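Side-chain contacts in transmembrane oligosaccharyl transferase (PDB 3WAJ), which is an archaeal membrane protein of the STT3/AglB oligosaccharyl transferase family, joining a transmembrane bundle of helices to a soluble C-terminal region: residues 220-225 against 281-286; 547-552 against 612-617; 586-591 against 606-611. One frame throughout, in Å; residues are numbered along the deposited sequence.

Contact 1: residues 220-225 against 281-286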
loop_
_atom_site.group_PDB
_atom_site.type_symbol
_atom_site.label_atom_id
_atom_site.label_comp_id
_atom_site.label_asym_id
_atom_site.label_seq_id
_atom_site.Cartn_x
_atom_site.Cartn_y
_atom_site.Cartn_z
ATOM N N ILE A 220 17.848 0.385 -12.183
ATOM C CA ILE A 220 17.356 1.040 -13.391
ATOM C C ILE A 220 18.063 2.367 -13.695
ATOM O O ILE A 220 18.099 2.794 -14.842
ATOM C CB ILE A 220 15.812 1.257 -13.309
ATOM C CG1 ILE A 220 15.194 1.325 -14.703
ATOM C CG2 ILE A 220 15.477 2.530 -12.533
ATOM C CD1 ILE A 220 15.531 0.163 -15.569
ATOM N N ILE A 221 18.631 3.019 -12.681
ATOM C CA ILE A 221 19.398 4.243 -12.913
ATOM C C ILE A 221 20.648 3.932 -13.752
ATOM O O ILE A 221 21.183 4.804 -14.439
ATOM C CB ILE A 221 19.790 4.934 -11.579
ATOM C CG1 ILE A 221 20.424 6.300 -11.829
ATOM C CG2 ILE A 221 20.771 4.092 -10.802
ATOM C CD1 ILE A 221 19.496 7.283 -12.478
ATOM N N ALA A 222 21.108 2.683 -13.711
ATOM C CA ALA A 222 22.304 2.307 -14.475
ATOM C C ALA A 222 22.123 2.382 -16.011
ATOM O O ALA A 222 22.936 3.019 -16.684
ATOM C CB ALA A 222 22.877 0.949 -14.020
ATOM N N PRO A 223 21.070 1.732 -16.566
ATOM C CA PRO A 223 20.780 1.900 -17.998
ATOM C C PRO A 223 20.605 3.366 -18.383
ATOM O O PRO A 223 21.042 3.774 -19.462
ATOM C CB PRO A 223 19.440 1.183 -18.174
ATOM C CG PRO A 223 19.380 0.190 -17.072
ATOM C CD PRO A 223 20.166 0.752 -15.929
ATOM N N ILE A 224 19.978 4.150 -17.509
ATOM C CA ILE A 224 19.756 5.575 -17.777
ATOM C C ILE A 224 21.066 6.326 -18.025
ATOM O O ILE A 224 21.234 6.962 -19.059
ATOM C CB ILE A 224 18.946 6.246 -16.645
ATOM C CG1 ILE A 224 17.498 5.735 -16.647
ATOM C CG2 ILE A 224 18.967 7.764 -16.776
ATOM C CD1 ILE A 224 16.666 6.260 -15.489
ATOM N N ILE A 225 21.989 6.245 -17.073
ATOM C CA ILE A 225 23.311 6.845 -17.222
ATOM C C ILE A 225 24.069 6.304 -18.438
ATOM O O ILE A 225 24.786 7.044 -19.108
ATOM C CB ILE A 225 24.155 6.649 -15.949
ATOM C CG1 ILE A 225 23.462 7.314 -14.765
ATOM C CG2 ILE A 225 25.564 7.223 -16.132
ATOM C CD1 ILE A 225 24.191 7.141 -13.448
ATOM N N LEU A 281 23.697 -6.567 -8.583
ATOM C CA LEU A 281 25.165 -6.556 -8.587
ATOM C C LEU A 281 25.730 -6.744 -10.001
ATOM O O LEU A 281 26.674 -6.061 -10.403
ATOM C CB LEU A 281 25.706 -7.663 -7.669
ATOM C CG LEU A 281 27.230 -7.832 -7.541
ATOM C CD1 LEU A 281 27.888 -6.598 -6.923
ATOM C CD2 LEU A 281 27.608 -9.076 -6.735
ATOM N N LEU A 282 25.150 -7.681 -10.747
ATOM C CA LEU A 282 25.533 -7.906 -12.133
ATOM C C LEU A 282 25.296 -6.638 -12.938
ATOM O O LEU A 282 26.138 -6.253 -13.754
ATOM C CB LEU A 282 24.733 -9.063 -12.730
ATOM C CG LEU A 282 25.403 -10.434 -12.834
ATOM C CD1 LEU A 282 26.334 -10.712 -11.664
ATOM C CD2 LEU A 282 24.334 -11.516 -12.933
ATOM N N VAL A 283 24.159 -5.984 -12.708
ATOM C CA VAL A 283 23.848 -4.768 -13.455
ATOM C C VAL A 283 24.903 -3.700 -13.213
ATOM O O VAL A 283 25.405 -3.092 -14.148
ATOM C CB VAL A 283 22.443 -4.204 -13.136
ATOM C CG1 VAL A 283 22.228 -2.896 -13.887
ATOM C CG2 VAL A 283 21.378 -5.200 -13.534
ATOM N N LEU A 284 25.261 -3.497 -11.954
ATOM C CA LEU A 284 26.221 -2.457 -11.616
ATOM C C LEU A 284 27.655 -2.803 -12.066
ATOM O O LEU A 284 28.384 -1.925 -12.532
ATOM C CB LEU A 284 26.125 -2.093 -10.127
ATOM C CG LEU A 284 24.701 -1.690 -9.704
ATOM C CD1 LEU A 284 24.593 -1.493 -8.201
ATOM C CD2 LEU A 284 24.242 -0.423 -10.432
ATOM N N LEU A 285 28.051 -4.073 -11.952
ATOM C CA LEU A 285 29.367 -4.506 -12.439
ATOM C C LEU A 285 29.419 -4.476 -13.961
ATOM O O LEU A 285 30.395 -4.012 -14.545
ATOM C CB LEU A 285 29.718 -5.913 -11.950
ATOM C CG LEU A 285 30.154 -6.105 -10.503
ATOM C CD1 LEU A 285 30.101 -7.597 -10.141
ATOM C CD2 LEU A 285 31.548 -5.537 -10.264
ATOM N N GLY A 286 28.370 -4.977 -14.602
ATOM C CA GLY A 286 28.300 -4.957 -16.051
ATOM C C GLY A 286 28.403 -3.534 -16.567
ATOM O O GLY A 286 29.161 -3.264 -17.501
#
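Ala222 meets Val283 and Leu284 where two transmembrane helices of the STT3 N-terminal region, a bundle of the GT-C clan, lie side by side. Helix 221-234 has just started at this point, while helix 278-303 is already under way, and over these residues the two run in much the same direction. The backbones come closest at Ala222 and Leu284, whose CA atoms are 6.8 Å apart, and the contact is small and wholly apolar.

Both close approaches are made by a single methyl group. Ala222 points its CB toward the other helix, where two branched side chains receive it. Val283 supplies CG1, 3.9 Å from Ala222 CB. That branch stands opposite the backbone N of its own residue (chi1 177°), which puts it on the side facing helix 221-234; CG2 is turned away and stays 6.3 Å from Ala222 CB. Leu284 sets off along the flank of its helix and then reaches across with one arm, bringing CD2 to 4.1 Å from Ala222 CB. Its other methyl, CD1, heads elsewhere. The alanine methyl thus rests against one branch of each residue.

Polar bonding stays inside each helix. Ile225 N donates to Ile221 O at 3.1 Å, and Leu285 N to Leu281 O at 2.9 Å, so the first turn of one helix and an early turn of the other have their usual backbone bonds beside the contact. Farther out, Ser287 OG is hydrogen-bonded to Val283 O.

The packing continues into the rest of the bundle. Helix 243-261 lies against both partners, with Phe254 on Ala222 and Ser257 on Leu284, and Phe219 packs on Val283. At the heart of the contact, the two methyls touching Ala222 CB, Val283 CG1 and Leu284 CD2, are themselves 4.7 Å apart.

Contact 2: residues 547-552 against 612-617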
loop_
_atom_site.group_PDB
_atom_site.type_symbol
_atom_site.label_atom_id
_atom_site.label_comp_id
_atom_site.label_asym_id
_atom_site.label_seq_id
_atom_site.Cartn_x
_atom_site.Cartn_y
_atom_site.Cartn_z
ATOM N N VAL A 547 -4.217 -15.279 11.507
ATOM C CA VAL A 547 -5.266 -14.295 11.592
ATOM C C VAL A 547 -5.663 -13.912 10.161
ATOM O O VAL A 547 -4.852 -13.373 9.393
ATOM C CB VAL A 547 -4.775 -13.074 12.344
ATOM C CG1 VAL A 547 -5.887 -11.995 12.418
ATOM C CG2 VAL A 547 -4.322 -13.469 13.742
ATOM N N ILE A 548 -6.914 -14.188 9.804
ATOM C CA ILE A 548 -7.360 -13.954 8.442
ATOM C C ILE A 548 -8.213 -12.684 8.290
ATOM O O ILE A 548 -9.155 -12.432 9.036
ATOM C CB ILE A 548 -8.080 -15.186 7.853
ATOM C CG1 ILE A 548 -8.201 -15.044 6.335
ATOM C CG2 ILE A 548 -9.442 -15.382 8.484
ATOM C CD1 ILE A 548 -8.273 -16.375 5.616
ATOM N N SER A 549 -7.873 -11.889 7.288
ATOM C CA SER A 549 -8.549 -10.632 7.034
ATOM C C SER A 549 -8.173 -10.232 5.610
ATOM O O SER A 549 -7.358 -10.889 4.982
ATOM C CB SER A 549 -8.073 -9.578 8.043
ATOM O OG SER A 549 -8.673 -8.322 7.774
ATOM N N TRP A 550 -8.750 -9.163 5.089
ATOM C CA TRP A 550 -8.408 -8.739 3.737
ATOM C C TRP A 550 -6.915 -8.354 3.690
ATOM O O TRP A 550 -6.319 -8.052 4.734
ATOM C CB TRP A 550 -9.322 -7.579 3.302
ATOM C CG TRP A 550 -9.270 -7.236 1.833
ATOM C CD1 TRP A 550 -9.233 -5.983 1.297
ATOM C CD2 TRP A 550 -9.252 -8.149 0.714
ATOM N NE1 TRP A 550 -9.192 -6.053 -0.074
ATOM C CE2 TRP A 550 -9.201 -7.367 -0.460
ATOM C CE3 TRP A 550 -9.269 -9.547 0.594
ATOM C CZ2 TRP A 550 -9.174 -7.933 -1.745
ATOM C CZ3 TRP A 550 -9.232 -10.108 -0.679
ATOM C CH2 TRP A 550 -9.190 -9.302 -1.831
ATOM N N TRP A 551 -6.302 -8.369 2.506
ATOM C CA TRP A 551 -4.841 -8.229 2.435
ATOM C C TRP A 551 -4.337 -6.836 2.821
ATOM O O TRP A 551 -3.209 -6.706 3.298
ATOM C CB TRP A 551 -4.317 -8.627 1.057
ATOM C CG TRP A 551 -4.843 -7.811 -0.095
ATOM C CD1 TRP A 551 -5.935 -8.097 -0.865
ATOM C CD2 TRP A 551 -4.271 -6.608 -0.644
ATOM N NE1 TRP A 551 -6.089 -7.145 -1.848
ATOM C CE2 TRP A 551 -5.089 -6.216 -1.733
ATOM C CE3 TRP A 551 -3.159 -5.819 -0.313
ATOM C CZ2 TRP A 551 -4.822 -5.072 -2.507
ATOM C CZ3 TRP A 551 -2.895 -4.678 -1.077
ATOM C CH2 TRP A 551 -3.726 -4.316 -2.165
ATOM N N ASP A 552 -5.174 -5.814 2.621
ATOM C CA ASP A 552 -4.859 -4.425 2.999
ATOM C C ASP A 552 -4.314 -4.287 4.417
ATOM O O ASP A 552 -3.430 -3.467 4.671
ATOM C CB ASP A 552 -6.131 -3.557 2.927
ATOM C CG ASP A 552 -6.625 -3.366 1.534
ATOM O OD1 ASP A 552 -6.037 -3.933 0.577
ATOM O OD2 ASP A 552 -7.619 -2.642 1.397
ATOM N N ILE A 612 -16.009 -2.880 8.004
ATOM C CA ILE A 612 -17.201 -2.481 7.287
ATOM C C ILE A 612 -16.875 -2.275 5.816
ATOM O O ILE A 612 -17.757 -2.317 4.956
ATOM C CB ILE A 612 -17.836 -1.236 7.914
ATOM C CG1 ILE A 612 -19.239 -1.009 7.323
ATOM C CG2 ILE A 612 -16.922 -0.012 7.720
ATOM C CD1 ILE A 612 -20.007 0.109 7.974
ATOM N N GLU A 613 -15.597 -2.076 5.527
ATOM C CA GLU A 613 -15.167 -1.847 4.153
ATOM C C GLU A 613 -15.180 -3.159 3.371
ATOM O O GLU A 613 -15.659 -3.215 2.236
ATOM C CB GLU A 613 -13.788 -1.177 4.132
ATOM C CG GLU A 613 -13.819 0.265 4.631
ATOM C CD GLU A 613 -12.496 0.998 4.463
ATOM O OE1 GLU A 613 -12.490 2.247 4.565
ATOM O OE2 GLU A 613 -11.466 0.328 4.240
ATOM N N MET A 614 -14.635 -4.196 3.994
ATOM C CA MET A 614 -14.768 -5.568 3.519
ATOM C C MET A 614 -16.224 -5.950 3.257
ATOM O O MET A 614 -16.539 -6.609 2.266
ATOM C CB MET A 614 -14.144 -6.516 4.543
ATOM C CG MET A 614 -12.612 -6.423 4.573
ATOM S SD MET A 614 -11.842 -7.271 5.962
ATOM C CE MET A 614 -12.502 -8.941 5.698
ATOM N N GLU A 615 -17.112 -5.522 4.147
ATOM C CA GLU A 615 -18.525 -5.836 3.999
ATOM C C GLU A 615 -19.117 -5.082 2.811
ATOM O O GLU A 615 -19.925 -5.623 2.061
ATOM C CB GLU A 615 -19.292 -5.470 5.283
ATOM C CG GLU A 615 -20.802 -5.680 5.218
ATOM C CD GLU A 615 -21.518 -5.158 6.465
ATOM O OE1 GLU A 615 -21.412 -3.945 6.731
ATOM O OE2 GLU A 615 -22.183 -5.947 7.181
ATOM N N THR A 616 -18.693 -3.835 2.634
ATOM C CA THR A 616 -19.288 -2.965 1.633
ATOM C C THR A 616 -18.381 -2.662 0.442
ATOM O O THR A 616 -18.340 -3.422 -0.513
ATOM C CB THR A 616 -19.785 -1.664 2.257
ATOM O OG1 THR A 616 -18.666 -0.935 2.770
ATOM C CG2 THR A 616 -20.765 -1.963 3.387
ATOM N N GLY A 617 -17.671 -1.543 0.489
ATOM C CA GLY A 617 -16.957 -1.029 -0.676
ATOM C C GLY A 617 -15.894 -1.945 -1.259
ATOM O O GLY A 617 -15.732 -2.028 -2.477
#
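Met614 extends from the short helix 612-615 and lays its thioether against the backbone and CB of Trp550, the first residue of the WWDXG signature of the STT3 family. Met614 SD is 3.7 Å from Trp550 CB, and the chain bends at its last torsion (chi3 57°), which brings CE to 3.8 Å from Trp550 N. The methionine therefore runs along the root of the tryptophan. The indole itself swings away, because its CG stands opposite the backbone N (chi1 -168°), and Trp551 CD1 sits 3.3 Å above one face, toward the rim. Ser549 adds its hydroxyl, with OG 3.8 Å from Met614 SD; that oxygen is hydrogen-bonded to Val609 O, which fixes its place beside the sulfur.

Polar ties between the segments run through a third residue. Lys618 NZ makes salt bridges to both Asp552 OD2 and Glu613 OE2, and its positive charge probably eases the closeness of the two carboxylates.

Around this, Trp625 of helix 619-627 meets the Trp550 ring with planes at about 75°. Phe588 of helix 584-588 and Glu679 of helix 678-684 pack on Met614, while strand 546-548 leads into the signature from between strands 564-565 and 605-611.

Contact 3: residues 586-591 against 606-611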
loop_
_atom_site.group_PDB
_atom_site.type_symbol
_atom_site.label_atom_id
_atom_site.label_comp_id
_atom_site.label_asym_id
_atom_site.label_seq_id
_atom_site.Cartn_x
_atom_site.Cartn_y
_atom_site.Cartn_z
ATOM N N SER A 586 -10.774 -16.402 -0.920
ATOM C CA SER A 586 -11.511 -17.665 -1.005
ATOM C C SER A 586 -12.178 -17.957 0.332
ATOM O O SER A 586 -13.145 -18.717 0.409
ATOM C CB SER A 586 -10.580 -18.808 -1.414
ATOM O OG SER A 586 -9.353 -18.712 -0.725
ATOM N N PHE A 587 -11.663 -17.347 1.394
ATOM C CA PHE A 587 -12.334 -17.470 2.676
ATOM C C PHE A 587 -13.595 -16.577 2.683
ATOM O O PHE A 587 -14.708 -17.068 2.866
ATOM C CB PHE A 587 -11.379 -17.170 3.834
ATOM C CG PHE A 587 -12.030 -17.256 5.187
ATOM C CD1 PHE A 587 -12.200 -18.480 5.811
ATOM C CD2 PHE A 587 -12.500 -16.110 5.829
ATOM C CE1 PHE A 587 -12.827 -18.573 7.061
ATOM C CE2 PHE A 587 -13.123 -16.190 7.081
ATOM C CZ PHE A 587 -13.288 -17.420 7.693
ATOM N N PHE A 588 -13.430 -15.281 2.434
ATOM C CA PHE A 588 -14.546 -14.326 2.590
ATOM C C PHE A 588 -15.653 -14.386 1.546
ATOM O O PHE A 588 -16.773 -13.933 1.811
ATOM C CB PHE A 588 -14.045 -12.880 2.745
ATOM C CG PHE A 588 -13.223 -12.665 3.987
ATOM C CD1 PHE A 588 -13.834 -12.575 5.235
ATOM C CD2 PHE A 588 -11.834 -12.576 3.915
ATOM C CE1 PHE A 588 -13.070 -12.392 6.405
ATOM C CE2 PHE A 588 -11.054 -12.400 5.073
ATOM C CZ PHE A 588 -11.670 -12.309 6.318
ATOM N N THR A 589 -15.362 -14.934 0.369
ATOM C CA THR A 589 -16.418 -15.069 -0.636
ATOM C C THR A 589 -16.939 -16.492 -0.706
ATOM O O THR A 589 -17.673 -16.848 -1.637
ATOM C CB THR A 589 -15.948 -14.701 -2.036
ATOM O OG1 THR A 589 -15.015 -15.688 -2.465
ATOM C CG2 THR A 589 -15.307 -13.297 -2.069
ATOM N N ALA A 590 -16.516 -17.312 0.250
ATOM C CA ALA A 590 -16.928 -18.709 0.282
ATOM C C ALA A 590 -18.428 -18.760 0.551
ATOM O O ALA A 590 -18.943 -18.096 1.472
ATOM C CB ALA A 590 -16.165 -19.473 1.341
ATOM N N GLU A 591 -19.125 -19.557 -0.248
ATOM C CA GLU A 591 -20.577 -19.570 -0.228
ATOM C C GLU A 591 -21.196 -20.613 0.688
ATOM O O GLU A 591 -22.417 -20.733 0.746
ATOM C CB GLU A 591 -21.115 -19.687 -1.646
ATOM C CG GLU A 591 -20.932 -18.404 -2.437
ATOM C CD GLU A 591 -20.878 -18.645 -3.923
ATOM O OE1 GLU A 591 -21.225 -19.767 -4.354
ATOM O OE2 GLU A 591 -20.475 -17.715 -4.656
ATOM N N LYS A 606 -7.090 -19.064 13.410
ATOM C CA LYS A 606 -7.805 -19.110 14.666
ATOM C C LYS A 606 -8.656 -17.838 14.881
ATOM O O LYS A 606 -9.626 -17.838 15.645
ATOM C CB LYS A 606 -6.828 -19.317 15.824
ATOM C CG LYS A 606 -7.540 -19.620 17.122
ATOM C CD LYS A 606 -6.602 -19.738 18.334
ATOM C CE LYS A 606 -7.376 -20.416 19.482
ATOM N NZ LYS A 606 -6.850 -20.031 20.811
ATOM N N TYR A 607 -8.299 -16.758 14.200
ATOM C CA TYR A 607 -9.088 -15.527 14.279
ATOM C C TYR A 607 -9.358 -14.941 12.916
ATOM O O TYR A 607 -8.531 -15.036 12.003
ATOM C CB TYR A 607 -8.413 -14.477 15.165
ATOM C CG TYR A 607 -8.219 -14.989 16.557
ATOM C CD1 TYR A 607 -9.249 -14.906 17.485
ATOM C CD2 TYR A 607 -7.030 -15.608 16.932
ATOM C CE1 TYR A 607 -9.101 -15.392 18.758
ATOM C CE2 TYR A 607 -6.862 -16.102 18.216
ATOM C CZ TYR A 607 -7.910 -15.993 19.123
ATOM O OH TYR A 607 -7.783 -16.479 20.403
ATOM N N VAL A 608 -10.540 -14.351 12.796
ATOM C CA VAL A 608 -10.951 -13.638 11.598
ATOM C C VAL A 608 -11.146 -12.178 12.025
ATOM O O VAL A 608 -11.751 -11.913 13.066
ATOM C CB VAL A 608 -12.297 -14.184 11.067
ATOM C CG1 VAL A 608 -12.673 -13.517 9.744
ATOM C CG2 VAL A 608 -12.265 -15.712 10.923
ATOM N N VAL A 609 -10.623 -11.237 11.242
ATOM C CA VAL A 609 -10.899 -9.821 11.467
ATOM C C VAL A 609 -11.589 -9.234 10.237
ATOM O O VAL A 609 -11.053 -9.288 9.116
ATOM C CB VAL A 609 -9.627 -9.013 11.764
ATOM C CG1 VAL A 609 -9.994 -7.555 12.053
ATOM C CG2 VAL A 609 -8.833 -9.625 12.934
ATOM N N SER A 610 -12.782 -8.678 10.441
ATOM C CA SER A 610 -13.586 -8.178 9.331
ATOM C C SER A 610 -14.025 -6.754 9.595
ATOM O O SER A 610 -14.406 -6.401 10.725
ATOM C CB SER A 610 -14.807 -9.088 9.116
ATOM O OG SER A 610 -15.793 -8.477 8.299
ATOM N N ASP A 611 -13.984 -5.922 8.559
ATOM C CA ASP A 611 -14.393 -4.534 8.751
ATOM C C ASP A 611 -15.511 -4.092 7.808
ATOM O O ASP A 611 -15.930 -4.846 6.934
ATOM C CB ASP A 611 -13.201 -3.560 8.767
ATOM C CG ASP A 611 -12.748 -3.130 7.388
ATOM O OD1 ASP A 611 -13.075 -3.791 6.364
ATOM O OD2 ASP A 611 -12.021 -2.115 7.344
#
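A helix-on-sheet contact in the AglB core domain brings Phe587 and Phe588, at the end of helix 584-588, onto Val608 of strand 605-611. The strand lies in the middle of a mixed five-stranded sheet, and the helix belongs to the connection that leads from the parallel strand 564-565 to it.

Val608 points toward the helix and divides its two methyls between the two rings. CG1 is 3.5 Å from Phe588 CE1. CG2 is 3.8 Å from Phe587 CZ. Phe587 approaches from the direction opposite to the valine and touches it with CZ and CE2 at the outer end of its ring, CE2 coming within 3.8 Å of Val608 CG1. Phe588 instead slides past Val608 in the opposite direction, so that the outer part of its ring lies alongside the valine.

The phenylalanines also brace one another. They leave the helix with different first torsions: Phe587 CG lies opposite its own nitrogen (chi1 179°), whereas Phe588 CG lies opposite its carbonyl carbon (chi1 -64°). Phe587 CD2 is thereby placed 3.7 Å above the plane of the Phe588 ring, over its centre, and Phe588 CE1 lies in the plane of the Phe587 ring, at its edge.

The apolar cluster spreads to the adjacent strand, where Ile548 touches Phe587, Phe588 and Val608, and Leu682 of helix 678-684 packs on both Phe587 and Val608. At the end of strand 605-611, Asp611 caps the helix that follows, its OD1 accepting from Met614 N, while its OD2 accepts from Trp503 NE1. Back at the Phe588 ring, the outer end also comes near the strand backbone, with Phe588 CZ 4.2 Å from Val609 O.

Overall arrangement
Contacts 2 and 3 form one unit, their centres 8 Å apart, and both segments of contact 3 fall, in sequence, between the two segments of contact 2. Strands 546-548 and 605-611 are neighbours in one sheet, with probable backbone bonds such as Ile548 N to Tyr607 O at 2.9 Å, and the two apolar clusters merge where Met614 CE lies 3.5 Å from Phe588 CZ. Contact 1 stands apart in the transmembrane bundle: its centre is 40 Å from that of contact 2 and 44 Å from that of contact 3. The zinc ion is held by Asp47, Asp161 and His163, none of them in these segments, though all three belong, like contact 1, to the STT3 N-terminal region.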